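Local structure of extracellular solute-binding protein, family 5 (Chelativorans sp., 6WM6) at residues L78-S83 / A216-P221; N96-E101 / P239-E244. The protein binds EDTA in the periplasm as the solute-binding component of an ABC transporter. One frame throughout, in Å; residues are numbered along the deposited sequence.

Contact 1 of 2, residues L78-S83 / A216-P221; sequences LPIVPS and AWSGGP
I80 O receives the backbone N-H of G219 in a nearly straight hydrogen bond, with 2.8 Å between G219 N and I80 O and 169° at the hydrogen. The donor is tilted 22° from the carbonyl plane. The side chain of I80 packs beside this bond. Its CB lies 3.7 Å from S218 OG. CG1, set between the backbone N and the carbonyl carbon by chi1 of 81°, comes 4.2 Å from W217 CZ3. CD1 ends over one face of that indole, 4.1 Å from W217 CZ3, and the two side chains cross at about a right angle. V81 meets the same ring at its edge, where V81 CG2 is 4.1 Å from W217 CH2. S218 shapes the other loop: its OG accepts the N-H of G220 at 2.9 Å, which makes an ST turn. The same OG is also hydrogen-bonded to Y222 O. This turn leads into strand 222-228, an outer strand of a four-stranded mixed sheet, while the loop of I80 follows helix 71-77. The contact thus joins two buried loops of the solute-binding fold. With an alanine at S218 the hydroxyl is gone; the N-H of G220 would probably lose its acceptor and Y222 O its donor. The two glycines let the segments come close. A side chain on G220 would run into P79 O, and one on G219 into the ring of P82. Instead, G220 CA makes a CA-H...O contact with P79 O, and P221 CD lies 3.2 Å from that oxygen. At the far end, the ring of P82 rests on the backbone of G219, with P82 CB 3.8 Å from G219 O.

Contact 2 of 2, residues N96-E101 / P239-E244; sequences NTDLLE and PKWYGE. With EDO (1,2-ethanediol), chain F; EDO (1,2-ethanediol), chain K.
W241 brings the six-membered part of its indole to the carboxylate of D98, with W241 CZ2 3.4 Å from D98 OD2. The carboxylate and ring planes are 86° apart, and the oxygen approaches the ring obliquely. W241 NE1 is hydrogen-bonded elsewhere, to K245 O. Y242 comes next. With chi1 of 49° its ring sits between its own backbone N and carbonyl carbon, and from there it turns an edge to the D98 backbone: Y242 CE1 is 3.3 Å from D98 O, which lies near the ring plane. Y242 OH accepts from a water that in turn accepts from N96 ND2, so one water joins the segments. The same hydroxyl is hydrogen-bonded to G219 O, outside both segments. R118 NH1 bonds to both D98 O and Y242 O, a second tie between the two segments. Residues 97-99 have helical backbone angles without a regular helix, and the chain then enters strand 100-108, an edge strand of an antiparallel sheet. The second segment is a loop between strands 232-237 and 251-256 of the mixed sheet. G243 then lays its backbone N over the centre of the W241 ring, 3.3 Å above the plane. Its CA is 3.3 Å from D98 OD1; a side chain there would clash with D98 and W241. Last, E244 N donates to D98 OD1 at 2.9 Å, reaching it from above the carboxylate plane.

The centres of the two contacts are about 11 Å apart, on the same side of the chain's centre. Their segments alternate along the chain: 78-83, 96-101, 216-221, then 239-244. Contact 1 is buried and contact 2 lies at the surface. They touch directly. G219 O and Y242 OH are 2.7 Å apart in a probable hydrogen bond, as are S83 O and N96 ND2 at 2.9 Å. The W241 ring packs on the backbone of G220 and P221. Segments 216-221 and 239-244 flank the paired strands 222-228 and 232-237. Contact 2 joins the loop after strand 232-237 to the lead-in of strand 100-108, in the antiparallel sheet; contact 1 joins the loop after helix 71-77 to the lead-in of strand 222-228.

Contact 1 of 2, residues L78-S83 / A216-P221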
loop_
_atom_site.group_PDB
_atom_site.type_symbol
_atom_site.label_atom_id
_atom_site.label_comp_id
_atom_site.label_asym_id
_atom_site.label_seq_id
_atom_site.Cartn_x
_atom_site.Cartn_y
_atom_site.Cartn_z
ATOM N N LEU A 78 13.354 -3.135 -4.930
ATOM C CA LEU A 78 13.260 -2.058 -5.920
ATOM C C LEU A 78 14.592 -1.715 -6.576
ATOM O O LEU A 78 14.591 -1.413 -7.788
ATOM C CB LEU A 78 12.584 -0.808 -5.332
ATOM C CG LEU A 78 11.071 -0.792 -5.423
ATOM C CD1 LEU A 78 10.531 0.309 -4.521
ATOM C CD2 LEU A 78 10.561 -0.625 -6.849
ATOM N N PRO A 79 15.733 -1.753 -5.880
ATOM C CA PRO A 79 17.014 -1.433 -6.539
ATOM C C PRO A 79 17.495 -2.466 -7.530
ATOM O O PRO A 79 18.434 -2.161 -8.272
ATOM C CB PRO A 79 17.997 -1.306 -5.368
ATOM C CG PRO A 79 17.115 -0.992 -4.181
ATOM C CD PRO A 79 15.871 -1.822 -4.424
ATOM N N ILE A 80 16.904 -3.662 -7.564
ATOM C CA ILE A 80 17.353 -4.717 -8.460
ATOM C C ILE A 80 16.322 -5.106 -9.512
ATOM O O ILE A 80 16.684 -5.751 -10.512
ATOM C CB ILE A 80 17.845 -5.960 -7.692
ATOM C CG1 ILE A 80 16.690 -6.833 -7.236
ATOM C CG2 ILE A 80 18.706 -5.549 -6.506
ATOM C CD1 ILE A 80 17.134 -8.165 -6.644
ATOM N N VAL A 81 15.056 -4.768 -9.348
ATOM C CA VAL A 81 13.983 -5.233 -10.228
ATOM C C VAL A 81 13.591 -4.088 -11.157
ATOM O O VAL A 81 13.267 -2.995 -10.668
ATOM C CB VAL A 81 12.780 -5.693 -9.395
ATOM C CG1 VAL A 81 11.592 -5.992 -10.311
ATOM C CG2 VAL A 81 13.118 -6.905 -8.575
ATOM N N PRO A 82 13.595 -4.283 -12.476
ATOM C CA PRO A 82 13.153 -3.210 -13.376
ATOM C C PRO A 82 11.637 -3.172 -13.473
ATOM O O PRO A 82 10.958 -4.194 -13.335
ATOM C CB PRO A 82 13.793 -3.585 -14.722
ATOM C CG PRO A 82 14.107 -5.024 -14.636
ATOM C CD PRO A 82 14.115 -5.455 -13.205
ATOM N N SER A 83 11.110 -1.964 -13.700
ATOM C CA SER A 83 9.677 -1.693 -13.703
ATOM C C SER A 83 9.312 -0.959 -14.986
ATOM O O SER A 83 10.017 -0.040 -15.400
ATOM C CB SER A 83 9.264 -0.792 -12.513
ATOM O OG SER A 83 9.671 -1.354 -11.267
ATOM N N ALA A 216 20.972 -13.268 -7.143
ATOM C CA ALA A 216 22.317 -12.981 -7.621
ATOM C C ALA A 216 22.316 -12.033 -8.815
ATOM O O ALA A 216 23.365 -11.488 -9.167
ATOM C CB ALA A 216 23.029 -14.282 -8.001
ATOM N N TRP A 217 21.154 -11.789 -9.397
ATOM C CA TRP A 217 20.971 -11.014 -10.614
ATOM C C TRP A 217 20.407 -9.637 -10.286
ATOM O O TRP A 217 19.938 -9.366 -9.182
ATOM C CB TRP A 217 19.972 -11.772 -11.522
ATOM C CG TRP A 217 18.734 -12.180 -10.763
ATOM C CD1 TRP A 217 18.507 -13.399 -10.182
ATOM C CD2 TRP A 217 17.599 -11.370 -10.449
ATOM N NE1 TRP A 217 17.301 -13.393 -9.534
ATOM C CE2 TRP A 217 16.711 -12.167 -9.686
ATOM C CE3 TRP A 217 17.227 -10.059 -10.758
ATOM C CZ2 TRP A 217 15.486 -11.676 -9.215
ATOM C CZ3 TRP A 217 15.996 -9.577 -10.279
ATOM C CH2 TRP A 217 15.155 -10.393 -9.526
ATOM N N SER A 218 20.446 -8.762 -11.290
ATOM C CA SER A 218 19.823 -7.459 -11.169
ATOM C C SER A 218 19.521 -6.893 -12.542
ATOM O O SER A 218 20.248 -7.143 -13.502
ATOM C CB SER A 218 20.765 -6.484 -10.442
ATOM O OG SER A 218 20.208 -5.184 -10.465
ATOM N N GLY A 219 18.439 -6.113 -12.623
ATOM C CA GLY A 219 18.163 -5.273 -13.772
ATOM C C GLY A 219 18.090 -3.808 -13.396
ATOM O O GLY A 219 17.491 -2.992 -14.118
ATOM N N GLY A 220 18.674 -3.472 -12.241
ATOM C CA GLY A 220 18.613 -2.130 -11.689
ATOM C C GLY A 220 19.981 -1.595 -11.340
ATOM O O GLY A 220 21.014 -2.181 -11.690
ATOM N N PRO A 221 20.022 -0.493 -10.592
ATOM C CA PRO A 221 21.309 0.168 -10.314
ATOM C C PRO A 221 22.186 -0.581 -9.332
ATOM O O PRO A 221 23.404 -0.379 -9.358
ATOM C CB PRO A 221 20.886 1.552 -9.770
ATOM C CG PRO A 221 19.488 1.325 -9.247
ATOM C CD PRO A 221 18.871 0.358 -10.227
#

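Contact 2 of 2, residues N96-E101 / P239-E244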
loop_
_atom_site.group_PDB
_atom_site.type_symbol
_atom_site.label_atom_id
_atom_site.label_comp_id
_atom_site.label_asym_id
_atom_site.label_seq_id
_atom_site.Cartn_x
_atom_site.Cartn_y
_atom_site.Cartn_z
ATOM N N ASN A 96 9.273 4.292 -17.123
ATOM C CA ASN A 96 10.696 4.111 -16.861
ATOM C C ASN A 96 11.456 4.240 -18.168
ATOM O O ASN A 96 11.512 3.297 -18.968
ATOM C CB ASN A 96 10.901 2.748 -16.219
ATOM C CG ASN A 96 12.348 2.399 -16.026
ATOM O OD1 ASN A 96 13.234 3.195 -16.318
ATOM N ND2 ASN A 96 12.588 1.240 -15.477
ATOM N N THR A 97 12.080 5.392 -18.389
ATOM C CA THR A 97 12.818 5.651 -19.619
ATOM C C THR A 97 14.206 5.038 -19.622
ATOM O O THR A 97 14.888 5.101 -20.649
ATOM C CB THR A 97 12.909 7.162 -19.873
ATOM O OG1 THR A 97 13.378 7.838 -18.723
ATOM C CG2 THR A 97 11.547 7.721 -20.245
ATOM N N ASP A 98 14.658 4.492 -18.500
ATOM C CA ASP A 98 15.877 3.678 -18.526
ATOM C C ASP A 98 15.612 2.333 -19.188
ATOM O O ASP A 98 16.445 1.831 -19.951
ATOM C CB ASP A 98 16.414 3.487 -17.110
ATOM C CG ASP A 98 16.942 4.793 -16.494
ATOM O OD1 ASP A 98 17.422 5.649 -17.259
ATOM O OD2 ASP A 98 16.901 4.891 -15.248
ATOM N N LEU A 99 14.444 1.754 -18.933
ATOM C CA LEU A 99 14.046 0.479 -19.498
ATOM C C LEU A 99 13.391 0.613 -20.861
ATOM O O LEU A 99 13.666 -0.192 -21.765
ATOM C CB LEU A 99 13.087 -0.242 -18.559
ATOM C CG LEU A 99 12.504 -1.539 -19.061
ATOM C CD1 LEU A 99 13.585 -2.612 -19.204
ATOM C CD2 LEU A 99 11.433 -2.014 -18.083
ATOM N N LEU A 100 12.532 1.606 -21.034
ATOM C CA LEU A 100 11.656 1.691 -22.188
ATOM C C LEU A 100 11.922 2.924 -23.027
ATOM O O LEU A 100 12.084 4.042 -22.506
ATOM C CB LEU A 100 10.176 1.741 -21.754
ATOM C CG LEU A 100 9.656 0.528 -21.002
ATOM C CD1 LEU A 100 8.234 0.780 -20.532
ATOM C CD2 LEU A 100 9.707 -0.696 -21.913
ATOM N N GLU A 101 11.930 2.735 -24.348
ATOM C CA GLU A 101 11.812 3.869 -25.258
ATOM C C GLU A 101 10.392 4.423 -25.249
ATOM O O GLU A 101 10.190 5.646 -25.244
ATOM C CB GLU A 101 12.196 3.438 -26.676
ATOM C CG GLU A 101 12.089 4.546 -27.710
ATOM C CD GLU A 101 12.196 4.027 -29.133
ATOM O OE1 GLU A 101 12.665 2.883 -29.319
ATOM O OE2 GLU A 101 11.784 4.755 -30.063
ATOM N N PRO A 239 27.478 -3.305 -12.220
ATOM C CA PRO A 239 28.378 -2.715 -13.210
ATOM C C PRO A 239 27.780 -2.579 -14.593
ATOM O O PRO A 239 28.315 -1.814 -15.412
ATOM C CB PRO A 239 29.573 -3.682 -13.244
ATOM C CG PRO A 239 29.415 -4.596 -12.107
ATOM C CD PRO A 239 27.992 -4.548 -11.630
ATOM N N LYS A 240 26.699 -3.299 -14.883
ATOM C CA LYS A 240 26.026 -3.222 -16.169
ATOM C C LYS A 240 24.743 -2.384 -16.106
ATOM O O LYS A 240 23.925 -2.438 -17.024
ATOM C CB LYS A 240 25.744 -4.616 -16.711
ATOM C CG LYS A 240 27.003 -5.428 -17.000
ATOM C CD LYS A 240 26.680 -6.643 -17.857
ATOM C CE LYS A 240 27.885 -7.556 -18.070
ATOM N NZ LYS A 240 28.985 -6.874 -18.799
ATOM N N TRP A 241 24.551 -1.593 -15.048
ATOM C CA TRP A 241 23.417 -0.687 -15.024
ATOM C C TRP A 241 23.428 0.217 -16.255
ATOM O O TRP A 241 24.454 0.804 -16.610
ATOM C CB TRP A 241 23.460 0.154 -13.739
ATOM C CG TRP A 241 22.467 1.282 -13.652
ATOM C CD1 TRP A 241 22.764 2.587 -13.383
ATOM C CD2 TRP A 241 21.034 1.220 -13.802
ATOM N NE1 TRP A 241 21.622 3.331 -13.353
ATOM C CE2 TRP A 241 20.535 2.527 -13.592
ATOM C CE3 TRP A 241 20.113 0.187 -14.080
ATOM C CZ2 TRP A 241 19.177 2.833 -13.675
ATOM C CZ3 TRP A 241 18.768 0.507 -14.174
ATOM C CH2 TRP A 241 18.316 1.815 -13.961
ATOM N N TYR A 242 22.252 0.371 -16.863
ATOM C CA TYR A 242 22.079 0.989 -18.175
ATOM C C TYR A 242 21.297 2.293 -18.102
ATOM O O TYR A 242 20.989 2.892 -19.141
ATOM C CB TYR A 242 21.350 0.013 -19.109
ATOM C CG TYR A 242 20.117 -0.570 -18.450
ATOM C CD1 TYR A 242 18.901 0.088 -18.507
ATOM C CD2 TYR A 242 20.180 -1.746 -17.700
ATOM C CE1 TYR A 242 17.794 -0.394 -17.876
ATOM C CE2 TYR A 242 19.072 -2.236 -17.047
ATOM C CZ TYR A 242 17.864 -1.549 -17.128
ATOM O OH TYR A 242 16.744 -1.996 -16.491
ATOM N N GLY A 243 20.979 2.747 -16.901
ATOM C CA GLY A 243 20.169 3.939 -16.756
ATOM C C GLY A 243 20.962 5.222 -16.830
ATOM O O GLY A 243 22.193 5.230 -16.778
ATOM N N GLU A 244 20.207 6.313 -16.902
ATOM C CA GLU A 244 20.804 7.637 -17.110
ATOM C C GLU A 244 21.592 8.106 -15.895
ATOM O O GLU A 244 22.645 8.738 -16.049
ATOM C CB GLU A 244 19.677 8.631 -17.427
ATOM C CG GLU A 244 20.109 10.084 -17.607
ATOM C CD GLU A 244 20.801 10.331 -18.935
ATOM O OE1 GLU A 244 21.021 9.360 -19.691
ATOM O OE2 GLU A 244 21.122 11.504 -19.223
HETATM C C1 EDO F . 14.361 7.316 -14.460
HETATM O O1 EDO F . 13.648 8.419 -13.883
HETATM C C2 EDO F . 13.413 6.403 -15.225
HETATM O O2 EDO F . 12.253 7.128 -15.622
HETATM C C1 EDO K . 12.571 11.266 -19.294
HETATM O O1 EDO K . 12.670 10.490 -18.075
HETATM C C2 EDO K . 13.926 11.286 -20.002
HETATM O O2 EDO K . 14.898 11.963 -19.199
HETATM O O HOH W 1 15.169 -0.022 -15.150
#